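Local coordinates for biliverdin reductase (Synechocystis sp., PDB 5B3T), which reduces the open-chain tetrapyrrole biliverdin in the heme-degrading pathway, probably to bilirubin, with NAD(P)H as the electron donor, at residues 184-189 / 224-229; 154-159 / 232-237; 200-205 / 319-324; 106-111 / 313-318. One frame throughout, in Å; residues are numbered along the deposited sequence.

Interaction 1: 184-189 / 224-229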
# COMPACT_ATOMS: atom_id res chain seq x y z
N ALA A 184 1.03 6.02 2.87
CA ALA A 184 0.85 5.41 1.55
C ALA A 184 1.56 6.22 0.47
O ALA A 184 2.20 5.64 -0.42
CB ALA A 184 -0.64 5.28 1.24
N ALA A 185 1.45 7.55 0.52
CA ALA A 185 2.09 8.37 -0.50
C ALA A 185 3.60 8.25 -0.46
O ALA A 185 4.26 8.17 -1.50
CB ALA A 185 1.66 9.83 -0.33
N LEU A 186 4.18 8.21 0.75
CA LEU A 186 5.63 8.08 0.87
C LEU A 186 6.11 6.71 0.40
O LEU A 186 7.25 6.58 -0.05
CB LEU A 186 6.06 8.33 2.31
CG LEU A 186 5.87 9.77 2.79
CD1 LEU A 186 6.14 9.85 4.27
CD2 LEU A 186 6.76 10.73 2.01
N SER A 187 5.26 5.68 0.51
CA SER A 187 5.61 4.39 -0.05
C SER A 187 5.76 4.47 -1.57
O SER A 187 6.69 3.90 -2.14
CB SER A 187 4.55 3.35 0.32
OG SER A 187 4.78 2.12 -0.34
N ARG A 188 4.87 5.21 -2.23
CA ARG A 188 4.95 5.37 -3.67
C ARG A 188 6.23 6.07 -4.09
O ARG A 188 6.92 5.63 -5.02
CB ARG A 188 3.73 6.14 -4.19
CG ARG A 188 2.41 5.38 -4.08
CD ARG A 188 2.08 4.66 -5.39
NE ARG A 188 3.12 3.73 -5.81
CZ ARG A 188 3.05 2.41 -5.65
NH1 ARG A 188 1.96 1.87 -5.10
NH2 ARG A 188 4.04 1.63 -6.05
N ILE A 189 6.58 7.16 -3.40
CA ILE A 189 7.72 7.96 -3.81
C ILE A 189 9.05 7.29 -3.49
O ILE A 189 10.09 7.70 -4.02
CB ILE A 189 7.64 9.36 -3.16
CG1 ILE A 189 8.42 10.39 -3.98
CG2 ILE A 189 8.17 9.32 -1.73
CD1 ILE A 189 7.89 10.58 -5.38
N ALA A 224 5.15 16.81 2.48
CA ALA A 224 6.52 16.37 2.70
C ALA A 224 7.37 16.81 1.52
O ALA A 224 7.01 16.56 0.36
CB ALA A 224 6.61 14.85 2.89
N TYR A 225 8.49 17.47 1.80
CA TYR A 225 9.41 17.94 0.78
C TYR A 225 10.73 17.21 0.96
O TYR A 225 11.39 17.35 2.00
CB TYR A 225 9.58 19.46 0.87
CG TYR A 225 8.25 20.18 0.80
CD1 TYR A 225 7.53 20.22 -0.39
CD2 TYR A 225 7.70 20.79 1.92
CE1 TYR A 225 6.30 20.86 -0.46
CE2 TYR A 225 6.48 21.43 1.86
CZ TYR A 225 5.78 21.47 0.66
OH TYR A 225 4.57 22.11 0.60
N LEU A 226 11.10 16.41 -0.04
CA LEU A 226 12.18 15.44 0.08
C LEU A 226 13.33 15.82 -0.84
O LEU A 226 13.13 16.28 -1.97
CB LEU A 226 11.69 14.04 -0.28
CG LEU A 226 10.43 13.50 0.39
CD1 LEU A 226 10.08 12.13 -0.16
CD2 LEU A 226 10.60 13.44 1.90
N GLN A 227 14.55 15.60 -0.35
CA GLN A 227 15.75 15.71 -1.17
C GLN A 227 16.43 14.35 -1.21
O GLN A 227 16.76 13.77 -0.17
CB GLN A 227 16.70 16.78 -0.62
CG GLN A 227 16.09 18.17 -0.64
CD GLN A 227 17.05 19.25 -0.21
OE1 GLN A 227 16.70 20.12 0.58
NE2 GLN A 227 18.27 19.19 -0.72
N PHE A 228 16.61 13.83 -2.42
CA PHE A 228 17.25 12.54 -2.63
C PHE A 228 18.74 12.71 -2.87
O PHE A 228 19.23 13.81 -3.14
CB PHE A 228 16.62 11.80 -3.82
CG PHE A 228 15.22 11.32 -3.56
CD1 PHE A 228 14.17 12.22 -3.51
CD2 PHE A 228 14.96 9.98 -3.38
CE1 PHE A 228 12.88 11.79 -3.28
CE2 PHE A 228 13.66 9.54 -3.15
CZ PHE A 228 12.62 10.45 -3.10
N ASN A 229 19.45 11.59 -2.78
CA ASN A 229 20.91 11.65 -2.81
C ASN A 229 21.44 11.98 -4.19
O ASN A 229 22.48 12.64 -4.31
CB ASN A 229 21.49 10.33 -2.32
CG ASN A 229 21.78 10.36 -0.86
OD1 ASN A 229 22.43 11.29 -0.39
ND2 ASN A 229 21.29 9.37 -0.12
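The helical bond from Ile189 N to Ala185 O, at 3.2 Å, fixes the turn from which Ile189 meets both Leu226 and Phe228. This is helix-on-sheet packing in the C-terminal alpha/beta domain: helix 184-189 runs almost along strand 224-228, with 22° between their directions. Mostly apolar side-chain ends bridge the gap. CG1 of Ile189 stands roughly anti to the backbone N (chi1 -156°), which sets CG2 between that nitrogen and the carbonyl carbon. That branch reaches CD1 of Leu226 at 3.7 Å, and the two side chains overlap while running in opposing directions. Leu186 comes in one turn earlier, its CD2 4.2 Å from both Ala224 CB and Leu226 CD1. Toward the strand's end, the Phe228 ring brings CZ to 3.8 Å from Ile189 O, an oblique approach to a carbonyl, while Ile189 CG1 touches the same ring carbon more loosely. Leu186 also leans on Val317 and Cys321 of helix 309-325, so this core is shared by two helices. The contact is wholly buried and made almost wholly of methyl, methylene and ring carbons, with one carbonyl oxygen against the ring, which implies that shape and the exclusion of water, rather than directed bonds, hold helix to sheet.

Interaction 2: 154-159 / 232-237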
# COMPACT_ATOMS: atom_id res chain seq x y z
N PHE A 154 15.08 15.54 -11.75
CA PHE A 154 15.46 16.58 -10.80
C PHE A 154 14.29 17.17 -10.03
O PHE A 154 14.53 17.82 -9.00
CB PHE A 154 16.21 17.72 -11.52
CG PHE A 154 15.44 18.32 -12.67
CD1 PHE A 154 14.52 19.33 -12.45
CD2 PHE A 154 15.65 17.87 -13.97
CE1 PHE A 154 13.82 19.88 -13.51
CE2 PHE A 154 14.95 18.43 -15.03
CZ PHE A 154 14.03 19.43 -14.80
N TYR A 155 13.06 16.99 -10.48
CA TYR A 155 11.91 17.58 -9.82
C TYR A 155 10.70 16.69 -10.04
O TYR A 155 10.38 16.35 -11.18
CB TYR A 155 11.64 18.99 -10.36
CG TYR A 155 10.59 19.79 -9.60
CD1 TYR A 155 10.54 19.76 -8.22
CD2 TYR A 155 9.68 20.59 -10.28
CE1 TYR A 155 9.58 20.49 -7.52
CE2 TYR A 155 8.73 21.32 -9.60
CZ TYR A 155 8.68 21.27 -8.22
OH TYR A 155 7.73 22.01 -7.54
N ALA A 156 10.04 16.31 -8.95
CA ALA A 156 8.86 15.46 -9.01
C ALA A 156 7.82 15.97 -8.03
O ALA A 156 8.16 16.50 -6.97
CB ALA A 156 9.19 13.99 -8.71
N ARG A 157 6.55 15.81 -8.39
CA ARG A 157 5.46 16.22 -7.53
C ARG A 157 4.36 15.17 -7.57
O ARG A 157 3.87 14.82 -8.65
CB ARG A 157 4.90 17.59 -7.95
CG ARG A 157 3.81 18.10 -7.01
CD ARG A 157 3.50 19.56 -7.27
NE ARG A 157 2.95 20.20 -6.07
CZ ARG A 157 1.66 20.26 -5.79
NH1 ARG A 157 0.78 19.72 -6.63
NH2 ARG A 157 1.23 20.85 -4.69
N TYR A 158 4.00 14.67 -6.39
CA TYR A 158 2.97 13.65 -6.23
C TYR A 158 1.94 14.20 -5.25
O TYR A 158 2.23 14.32 -4.05
CB TYR A 158 3.58 12.33 -5.75
CG TYR A 158 2.60 11.25 -5.36
CD1 TYR A 158 1.40 11.07 -6.05
CD2 TYR A 158 2.89 10.37 -4.33
CE1 TYR A 158 0.51 10.07 -5.70
CE2 TYR A 158 2.01 9.36 -3.97
CZ TYR A 158 0.82 9.22 -4.66
OH TYR A 158 -0.05 8.22 -4.30
N SER A 159 0.76 14.56 -5.75
CA SER A 159 -0.25 15.23 -4.95
C SER A 159 -1.57 14.49 -5.07
O SER A 159 -2.05 14.24 -6.18
CB SER A 159 -0.42 16.69 -5.38
OG SER A 159 -1.43 17.32 -4.62
N LEU A 232 17.40 14.61 -6.67
CA LEU A 232 15.97 14.83 -6.89
C LEU A 232 15.34 15.59 -5.72
O LEU A 232 15.56 15.25 -4.56
CB LEU A 232 15.25 13.50 -7.09
CG LEU A 232 13.72 13.57 -7.13
CD1 LEU A 232 13.23 14.42 -8.30
CD2 LEU A 232 13.13 12.18 -7.19
N LYS A 233 14.58 16.62 -6.05
CA LYS A 233 13.70 17.30 -5.10
C LYS A 233 12.27 16.87 -5.40
O LYS A 233 11.78 17.08 -6.51
CB LYS A 233 13.85 18.82 -5.21
CG LYS A 233 12.71 19.58 -4.56
CD LYS A 233 12.69 19.38 -3.05
CE LYS A 233 12.31 20.65 -2.34
NZ LYS A 233 13.00 20.81 -1.03
N ALA A 234 11.61 16.28 -4.41
CA ALA A 234 10.27 15.75 -4.58
C ALA A 234 9.32 16.40 -3.58
O ALA A 234 9.67 16.63 -2.42
CB ALA A 234 10.24 14.23 -4.41
N GLU A 235 8.11 16.69 -4.05
CA GLU A 235 7.03 17.19 -3.21
C GLU A 235 5.96 16.11 -3.12
O GLU A 235 5.55 15.57 -4.15
CB GLU A 235 6.45 18.48 -3.78
CG GLU A 235 7.48 19.57 -4.04
CD GLU A 235 6.93 20.71 -4.87
OE1 GLU A 235 5.85 20.55 -5.46
OE2 GLU A 235 7.59 21.77 -4.94
N VAL A 236 5.54 15.78 -1.91
CA VAL A 236 4.56 14.73 -1.66
C VAL A 236 3.43 15.33 -0.83
O VAL A 236 3.65 15.73 0.32
CB VAL A 236 5.17 13.51 -0.96
CG1 VAL A 236 4.13 12.42 -0.78
CG2 VAL A 236 6.36 12.99 -1.75
N ILE A 237 2.23 15.39 -1.40
CA ILE A 237 1.10 16.11 -0.83
C ILE A 237 -0.05 15.14 -0.63
O ILE A 237 -0.41 14.39 -1.55
CB ILE A 237 0.67 17.28 -1.72
CG1 ILE A 237 1.89 18.07 -2.22
CG2 ILE A 237 -0.29 18.20 -0.98
CD1 ILE A 237 2.69 18.73 -1.11
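Parallel pairing inside the mixed sheet of the C-terminal domain puts Tyr155, Arg157 and Glu235 on one face, where the Glu235 carboxylate is shared by its two neighbours. The hydroxyl OH of Tyr155 donates a hydrogen bond to Glu235 OE2 at 2.6 Å, arriving well above the carboxylate plane, with ring and carboxylate perpendicular. CG of Tyr155 lies anti to the backbone N (chi1 -171°), which swings the ring along the sheet toward strand 232-237. The other oxygen, OE1, forms a salt bridge with Arg157 NE at 3.0 Å, but the hydrogen bond within it is weak and bent, 128° at the hydrogen. Beyond it, Ile237 CG1 lies over a face of the guanidinium, 3.8 Å from Arg157 NH2. With a phenylalanine in place of Tyr155, OE2 would probably lose this hydroxyl donor and the carboxylate would be freer to turn. Backbone bonds alternate between the strands; Tyr158 N reaches Glu235 O at 2.9 Å, for example. On the reverse face, Tyr158 CD2 meets Val236 CG1 obliquely. There Tyr158 and Val236 pack against helix 183-189, Tyr158 stacks on Phe251 of strand 248-255, and across the other flank Ala234 bonds to Leu226 of strand 217-228.

Interaction 3: 200-205 / 319-324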
# COMPACT_ATOMS: atom_id res chain seq x y z
N GLN A 200 17.72 11.87 1.41
CA GLN A 200 18.79 12.46 2.21
C GLN A 200 18.34 13.59 3.15
O GLN A 200 18.97 13.82 4.18
CB GLN A 200 19.91 12.97 1.29
CG GLN A 200 21.23 13.22 2.01
CD GLN A 200 21.90 11.94 2.46
OE1 GLN A 200 23.01 11.62 2.03
NE2 GLN A 200 21.23 11.20 3.33
N GLN A 201 17.27 14.27 2.83
CA GLN A 201 16.77 15.36 3.64
C GLN A 201 15.25 15.38 3.57
O GLN A 201 14.72 15.08 2.57
CB GLN A 201 17.37 16.69 3.17
CG GLN A 201 17.06 17.87 4.05
CD GLN A 201 18.10 18.96 3.98
OE1 GLN A 201 19.26 18.71 4.16
NE2 GLN A 201 17.68 20.17 3.69
N VAL A 202 14.60 15.77 4.64
CA VAL A 202 13.14 15.78 4.73
C VAL A 202 12.69 17.02 5.48
O VAL A 202 13.26 17.36 6.52
CB VAL A 202 12.60 14.51 5.44
CG1 VAL A 202 11.09 14.55 5.53
CG2 VAL A 202 13.05 13.26 4.74
N ASP A 203 11.67 17.69 4.96
CA ASP A 203 10.86 18.65 5.70
C ASP A 203 9.41 18.25 5.51
O ASP A 203 8.99 18.00 4.38
CB ASP A 203 11.09 20.10 5.24
CG ASP A 203 12.55 20.47 5.18
OD1 ASP A 203 13.18 20.56 6.25
OD2 ASP A 203 13.07 20.69 4.05
N ALA A 204 8.65 18.18 6.60
CA ALA A 204 7.27 17.73 6.52
C ALA A 204 6.42 18.50 7.52
O ALA A 204 6.88 18.84 8.62
CB ALA A 204 7.16 16.22 6.79
N GLN A 205 5.18 18.78 7.13
CA GLN A 205 4.19 19.42 7.99
C GLN A 205 2.88 18.66 7.87
O GLN A 205 2.55 18.11 6.82
CB GLN A 205 3.97 20.90 7.62
CG GLN A 205 5.21 21.78 7.71
CD GLN A 205 6.12 21.63 6.50
OE1 GLN A 205 5.66 21.31 5.41
NE2 GLN A 205 7.41 21.87 6.70
N ASP A 319 8.68 6.87 8.87
CA ASP A 319 9.17 7.24 10.20
C ASP A 319 9.90 8.58 10.16
O ASP A 319 9.71 9.43 11.04
CB ASP A 319 10.09 6.16 10.75
CG ASP A 319 9.36 4.88 11.09
OD1 ASP A 319 8.11 4.91 11.17
OD2 ASP A 319 10.02 3.85 11.30
N LEU A 320 10.75 8.77 9.15
CA LEU A 320 11.52 10.01 9.06
C LEU A 320 10.62 11.22 8.87
O LEU A 320 10.84 12.27 9.49
CB LEU A 320 12.53 9.90 7.91
CG LEU A 320 13.69 8.94 8.17
CD1 LEU A 320 14.50 8.70 6.91
CD2 LEU A 320 14.56 9.49 9.28
N CYS A 321 9.59 11.09 8.02
CA CYS A 321 8.71 12.23 7.78
C CYS A 321 7.80 12.50 8.97
O CYS A 321 7.48 13.66 9.26
CB CYS A 321 7.88 11.98 6.52
SG CYS A 321 8.84 11.96 4.99
N ALA A 322 7.37 11.45 9.67
CA ALA A 322 6.59 11.64 10.89
C ALA A 322 7.42 12.34 11.96
O ALA A 322 6.91 13.20 12.68
CB ALA A 322 6.06 10.30 11.40
N GLN A 323 8.70 11.98 12.06
CA GLN A 323 9.60 12.65 12.99
C GLN A 323 9.75 14.12 12.63
O GLN A 323 9.75 14.99 13.52
CB GLN A 323 10.95 11.95 12.98
CG GLN A 323 11.99 12.53 13.92
CD GLN A 323 13.32 11.80 13.82
OE1 GLN A 323 13.81 11.53 12.72
NE2 GLN A 323 13.91 11.47 14.97
N ALA A 324 9.86 14.43 11.34
CA ALA A 324 9.92 15.83 10.91
C ALA A 324 8.61 16.56 11.17
O ALA A 324 8.61 17.79 11.31
CB ALA A 324 10.27 15.90 9.42
O HOH W 1 10.02 19.52 8.98
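Strand 200-205 and helix 319-324 cross at -57° with their axes 6.9 Å apart, and the backbones converge at Ala204 and Ala324. The setting is an alpha/beta layer: the final long helix of the C-terminal domain lies against the outermost strand of its mixed sheet. Small side chains, Ala204, Cys321 and Ala324, are consistent with so close an approach, and Val202 completes the contact. Val202 carries CG1 anti to its own backbone nitrogen (chi1 179°), and this methyl enters the angle between Cys321 and Ala324. It rests 3.5 Å from Cys321 SG, a snug carbon-sulfur contact, and 4.2 Å from Ala324 CB. The thiol reaches that spot because SG sits anti to the carbonyl carbon (chi1 -67°), beside the backbone N. Two residues on, Ala204 presents its methyl to the helix, with CB 3.6 Å from Cys321 O and 4.1 Å from Ala324 CB. Leu226 of the adjoining strand 217-228 touches both Val202 and Cys321, which extends this apolar patch into the sheet. On either side of Ala204, Asp203 and Gln205 pair with that strand, which turns the N and O of Ala204 to the opposite edge. Ala204 O and Ala324 O, 3.4 Å apart, are both acceptors and do not bond to each other. A water molecule links the backbones instead, accepting from Ala204 N at 3.1 Å and donating to Ala324 O at 3.2 Å.

Interaction 4: 106-111 / 313-318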
# COMPACT_ATOMS: atom_id res chain seq x y z
N PRO A 106 0.34 -0.84 4.29
CA PRO A 106 1.51 -0.87 5.18
C PRO A 106 1.92 -2.22 5.76
O PRO A 106 1.10 -3.13 5.91
CB PRO A 106 1.09 0.05 6.32
CG PRO A 106 -0.38 -0.18 6.42
CD PRO A 106 -0.86 -0.36 5.00
N LEU A 107 3.20 -2.33 6.10
CA LEU A 107 3.72 -3.50 6.78
C LEU A 107 3.55 -3.40 8.29
O LEU A 107 3.17 -4.37 8.94
CB LEU A 107 5.20 -3.70 6.42
CG LEU A 107 6.08 -4.60 7.29
CD1 LEU A 107 5.57 -6.03 7.29
CD2 LEU A 107 7.52 -4.54 6.80
N ALA A 108 3.82 -2.22 8.86
CA ALA A 108 3.74 -2.02 10.30
C ALA A 108 3.73 -0.52 10.58
O ALA A 108 3.85 0.30 9.67
CB ALA A 108 4.90 -2.71 11.02
N LEU A 109 3.60 -0.17 11.86
CA LEU A 109 3.55 1.23 12.27
C LEU A 109 4.93 1.85 12.39
O LEU A 109 5.07 3.07 12.23
CB LEU A 109 2.80 1.36 13.60
CG LEU A 109 1.30 1.05 13.58
CD1 LEU A 109 0.77 0.88 14.99
CD2 LEU A 109 0.56 2.17 12.86
N THR A 110 5.96 1.05 12.68
CA THR A 110 7.31 1.56 12.85
C THR A 110 8.29 0.62 12.17
O THR A 110 8.01 -0.57 11.98
CB THR A 110 7.71 1.72 14.33
OG1 THR A 110 7.86 0.42 14.92
CG2 THR A 110 6.67 2.51 15.10
N TYR A 111 9.46 1.16 11.81
CA TYR A 111 10.53 0.35 11.23
C TYR A 111 10.90 -0.80 12.16
O TYR A 111 11.14 -1.93 11.70
CB TYR A 111 11.75 1.23 10.95
CG TYR A 111 12.88 0.55 10.21
CD1 TYR A 111 12.88 0.45 8.83
CD2 TYR A 111 13.96 0.02 10.91
CE1 TYR A 111 13.92 -0.17 8.15
CE2 TYR A 111 15.01 -0.60 10.24
CZ TYR A 111 14.98 -0.69 8.87
OH TYR A 111 16.01 -1.30 8.20
N TYR A 313 12.06 0.06 3.49
CA TYR A 313 12.57 1.41 3.27
C TYR A 313 11.44 2.42 3.23
O TYR A 313 11.58 3.53 3.77
CB TYR A 313 13.39 1.49 1.98
CG TYR A 313 14.01 2.86 1.83
CD1 TYR A 313 14.88 3.34 2.80
CD2 TYR A 313 13.70 3.68 0.76
CE1 TYR A 313 15.44 4.59 2.69
CE2 TYR A 313 14.26 4.94 0.64
CZ TYR A 313 15.13 5.39 1.61
OH TYR A 313 15.70 6.64 1.52
N ALA A 314 10.32 2.07 2.59
CA ALA A 314 9.15 2.94 2.62
C ALA A 314 8.72 3.22 4.06
O ALA A 314 8.31 4.33 4.39
CB ALA A 314 8.01 2.31 1.82
N LEU A 315 8.83 2.20 4.92
CA LEU A 315 8.53 2.38 6.34
C LEU A 315 9.54 3.32 6.99
O LEU A 315 9.17 4.17 7.81
CB LEU A 315 8.52 1.02 7.02
CG LEU A 315 8.13 0.85 8.49
CD1 LEU A 315 6.94 1.72 8.87
CD2 LEU A 315 7.84 -0.62 8.77
N GLU A 316 10.82 3.20 6.62
CA GLU A 316 11.83 4.12 7.15
C GLU A 316 11.54 5.55 6.73
O GLU A 316 11.64 6.48 7.55
CB GLU A 316 13.23 3.70 6.67
CG GLU A 316 14.32 4.69 7.06
CD GLU A 316 15.70 4.27 6.57
OE1 GLU A 316 15.93 3.06 6.39
OE2 GLU A 316 16.56 5.16 6.36
N VAL A 317 11.16 5.76 5.47
CA VAL A 317 10.84 7.10 4.99
C VAL A 317 9.65 7.67 5.75
O VAL A 317 9.61 8.86 6.07
CB VAL A 317 10.60 7.09 3.47
CG1 VAL A 317 10.09 8.44 3.00
CG2 VAL A 317 11.88 6.71 2.74
N ALA A 318 8.65 6.83 6.04
CA ALA A 318 7.48 7.29 6.78
C ALA A 318 7.85 7.68 8.21
O ALA A 318 7.37 8.70 8.72
CB ALA A 318 6.39 6.22 6.77
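The Tyr111 ring and the Glu316 carboxylate run alongside one another with their ends in the same direction, their planes 89° apart, with Tyr111 CD1 meeting Glu316 CB at 3.9 Å in an oblique approach. Another ring, that of Tyr313, has CG2 of Val317 over one face, toward the rim, one helical turn further along. The contact joins the two domains of the Gfo/Idh/MocA fold: a loop of the Rossmann domain, entered through a cis peptide before Pro106, packs against one side of helix 313-318 of the C-terminal domain. Its hub is Leu315, whose CG, anti to the backbone N (chi1 -175°), carries both methyls into the bend of the loop. Both methyls press on backbone there: CD1 lies 3.5 Å from Ala108 O, and CD2 is 3.2 Å from Thr110 O, a tight carbon-oxygen contact. CD2 also touches Ala108 CB at 4.3 Å and, more loosely, Leu107 CD2. With an alanine in place of Leu315, the bend at 108-111 would probably lose its filling and a gap would open between the domains. The side chain of Leu315 is about 4 Å from that of Tyr105, a residue that binds NADP(+), so the packing borders the cofactor site. Thr110 is the N-cap of helix 111-124, its OG1 bonded to Met113 N, and Asp319 OD2 accepts from Tyr111 N. Leu315 CG sits 3.6 Å from that same Tyr111 N.

How the interactions relate
From the N terminus, the chain reaches 106-111 while still in the Rossmann domain, and its partner helix comes only some 200 residues later; interaction 4 thus closes the longest loop and joins the two domains. Interaction 2 is nested within it, pairing 154-159 with 232-237 in the mixed sheet. Inside that lies interaction 1, from helix 184-189 to strand 224-228. Interaction 3 begins at 200-205, between the segments of interaction 1, and ends at 319-324, beyond all the others, so it crosses all three. Strands 199-210, 217-228 and 233-241 are successive neighbours in one sheet, while helix 309-325 serves interactions 3 and 4, connecting that sheet to the Rossmann domain.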